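Local coordinates for Iron(III) ABC transporter, periplasmic iron-compound-binding protein (Vibrio cholerae, PDB 5GGY), which probably captures ferric hydroxamate siderophores such as ferric Desferal in the periplasm and passes them to an ABC transporter for iron uptake, at residues A[175-180]-A[195-200]. Residues are numbered along the deposited sequence; the frame is centred on the assembly and turned at random.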
loop_
_atom_site.group_PDB
_atom_site.type_symbol
_atom_site.label_atom_id
_atom_site.label_comp_id
_atom_site.label_asym_id
_atom_site.label_seq_id
_atom_site.Cartn_x
_atom_site.Cartn_y
_atom_site.Cartn_z
ATOM N N LEU A 175 -24.819 -6.082 6.927
ATOM C CA LEU A 175 -23.910 -5.008 7.321
ATOM C C LEU A 175 -22.460 -5.447 7.178
ATOM O O LEU A 175 -22.086 -6.529 7.625
ATOM C CB LEU A 175 -24.171 -4.566 8.763
ATOM C CG LEU A 175 -25.488 -3.845 9.051
ATOM C CD1 LEU A 175 -25.570 -3.466 10.522
ATOM C CD2 LEU A 175 -25.623 -2.614 8.174
ATOM N N TYR A 176 -21.643 -4.601 6.560
ATOM C CA TYR A 176 -20.230 -4.924 6.386
ATOM C C TYR A 176 -19.436 -4.605 7.647
ATOM O O TYR A 176 -19.508 -3.498 8.178
ATOM C CB TYR A 176 -19.655 -4.196 5.168
ATOM C CG TYR A 176 -20.079 -4.857 3.880
ATOM C CD1 TYR A 176 -19.412 -5.980 3.404
ATOM C CD2 TYR A 176 -21.171 -4.389 3.163
ATOM C CE1 TYR A 176 -19.806 -6.601 2.238
ATOM C CE2 TYR A 176 -21.572 -5.004 1.996
ATOM C CZ TYR A 176 -20.888 -6.109 1.540
ATOM O OH TYR A 176 -21.283 -6.728 0.379
ATOM N N THR A 177 -18.683 -5.595 8.115
ATOM C CA THR A 177 -18.046 -5.537 9.423
ATOM C C THR A 177 -16.612 -5.009 9.374
ATOM O O THR A 177 -16.130 -4.584 8.325
ATOM C CB THR A 177 -18.041 -6.927 10.085
ATOM O OG1 THR A 177 -17.159 -7.801 9.371
ATOM C CG2 THR A 177 -19.445 -7.522 10.080
ATOM N N GLU A 178 -15.942 -5.052 10.522
ATOM C CA GLU A 178 -14.617 -4.456 10.691
ATOM C C GLU A 178 -13.558 -5.081 9.786
ATOM O O GLU A 178 -12.651 -4.396 9.316
ATOM C CB GLU A 178 -14.173 -4.571 12.152
ATOM C CG GLU A 178 -12.848 -3.899 12.460
ATOM C CD GLU A 178 -12.396 -4.124 13.889
ATOM O OE1 GLU A 178 -11.382 -3.516 14.294
ATOM O OE2 GLU A 178 -13.053 -4.908 14.606
ATOM N N ASN A 179 -13.683 -6.380 9.536
ATOM C CA ASN A 179 -12.699 -7.099 8.738
ATOM C C ASN A 179 -13.065 -7.162 7.258
ATOM O O ASN A 179 -12.429 -7.878 6.486
ATOM C CB ASN A 179 -12.518 -8.515 9.281
ATOM C CG ASN A 179 -13.798 -9.322 9.234
ATOM O OD1 ASN A 179 -14.896 -8.768 9.273
ATOM N ND2 ASN A 179 -13.664 -10.641 9.146
ATOM N N SER A 180 -14.090 -6.414 6.866
ATOM C CA SER A 180 -14.544 -6.417 5.480
ATOM C C SER A 180 -13.722 -5.460 4.622
ATOM O O SER A 180 -12.956 -4.647 5.135
ATOM C CB SER A 180 -16.026 -6.045 5.396
ATOM O OG SER A 180 -16.244 -4.713 5.821
ATOM N N LEU A 195 -22.298 2.410 12.070
ATOM C CA LEU A 195 -22.778 1.249 12.807
ATOM C C LEU A 195 -21.731 0.141 12.794
ATOM O O LEU A 195 -21.894 -0.859 12.091
ATOM C CB LEU A 195 -24.097 0.749 12.212
ATOM C CG LEU A 195 -25.105 0.117 13.175
ATOM C CD1 LEU A 195 -25.473 1.093 14.281
ATOM C CD2 LEU A 195 -26.347 -0.325 12.417
ATOM N N PRO A 196 -20.652 0.318 13.576
ATOM C CA PRO A 196 -19.504 -0.598 13.595
ATOM C C PRO A 196 -19.887 -2.015 14.013
ATOM O O PRO A 196 -20.716 -2.196 14.906
ATOM C CB PRO A 196 -18.561 0.040 14.621
ATOM C CG PRO A 196 -19.444 0.873 15.486
ATOM C CD PRO A 196 -20.515 1.392 14.576
ATOM N N GLN A 197 -19.279 -3.005 13.365
ATOM C CA GLN A 197 -19.617 -4.404 13.599
ATOM C C GLN A 197 -18.381 -5.267 13.843
ATOM O O GLN A 197 -17.330 -5.043 13.237
ATOM C CB GLN A 197 -20.409 -4.960 12.414
ATOM C CG GLN A 197 -21.727 -4.245 12.148
ATOM C CD GLN A 197 -22.759 -4.495 13.234
ATOM O OE1 GLN A 197 -22.770 -5.551 13.864
ATOM N NE2 GLN A 197 -23.633 -3.519 13.457
ATOM N N PRO A 198 -18.509 -6.262 14.733
ATOM C CA PRO A 198 -17.434 -7.222 15.002
ATOM C C PRO A 198 -17.098 -8.049 13.766
ATOM O O PRO A 198 -17.964 -8.230 12.913
ATOM C CB PRO A 198 -18.018 -8.102 16.114
ATOM C CG PRO A 198 -19.495 -7.957 15.982
ATOM C CD PRO A 198 -19.710 -6.543 15.540
ATOM N N PRO A 199 -15.857 -8.554 13.675
ATOM C CA PRO A 199 -15.415 -9.319 12.503
ATOM C C PRO A 199 -16.237 -10.588 12.282
ATOM O O PRO A 199 -16.583 -11.285 13.235
ATOM C CB PRO A 199 -13.960 -9.661 12.834
ATOM C CG PRO A 199 -13.870 -9.566 14.320
ATOM C CD PRO A 199 -14.809 -8.470 14.707
ATOM N N LYS A 200 -16.551 -10.869 11.021
ATOM C CA LYS A 200 -17.353 -12.029 10.657
ATOM C C LYS A 200 -16.782 -12.688 9.410
ATOM O O LYS A 200 -15.841 -12.173 8.803
ATOM C CB LYS A 200 -18.812 -11.621 10.418
ATOM C CG LYS A 200 -19.541 -11.122 11.654
ATOM C CD LYS A 200 -20.353 -12.231 12.302
ATOM C CE LYS A 200 -20.385 -12.079 13.814
ATOM N NZ LYS A 200 -21.293 -13.074 14.435
#
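The side-chain amide of Asn-179 pairs with both the N-H and the C=O of Lys-200: ND2 donates to Lys-200 O at 2.7 Å, nearly straight at 172° and almost within the amide plane, while OD1 takes the N-H of Lys-200 at 3.2 Å, from above its carbonyl plane. A chi1 of 61° sets CG between the backbone N and carbonyl carbon and brings the amide alongside the backbone of Lys-200. ND2 has a second acceptor in Asp-110 O; Thr-177 OG1 also lies by OD1, but so close that the length of this bond is doubtful. Pro-199 packs crosswise against the amide, CB lying 3.6 Å from Asn-179 CG. Asn-179 belongs to the type I beta turn from Thr-177 to Ser-180, which leads from strand 172-176 into helix 181-188, with Ser-180 as N-cap; the opposing segment lies in the loop between strands 192-193 and 204-208 of the same mixed sheet, part of one lobe of the periplasmic binding protein fold. Within the turn, Thr-177 O accepts from both N and OG of Ser-180. A backbone bond from Glu-178 N to Gln-197 O, 3.0 Å and bent to 140°, joins turn and loop. Beside it the methyl CG2 of Thr-177 rests 3.6 Å from Gln-197 CB. Further back along the strand, Leu-175 CD1 meets Leu-195 CD2 at 3.7 Å, while Val-163 of strand 161-167 touches both leucines.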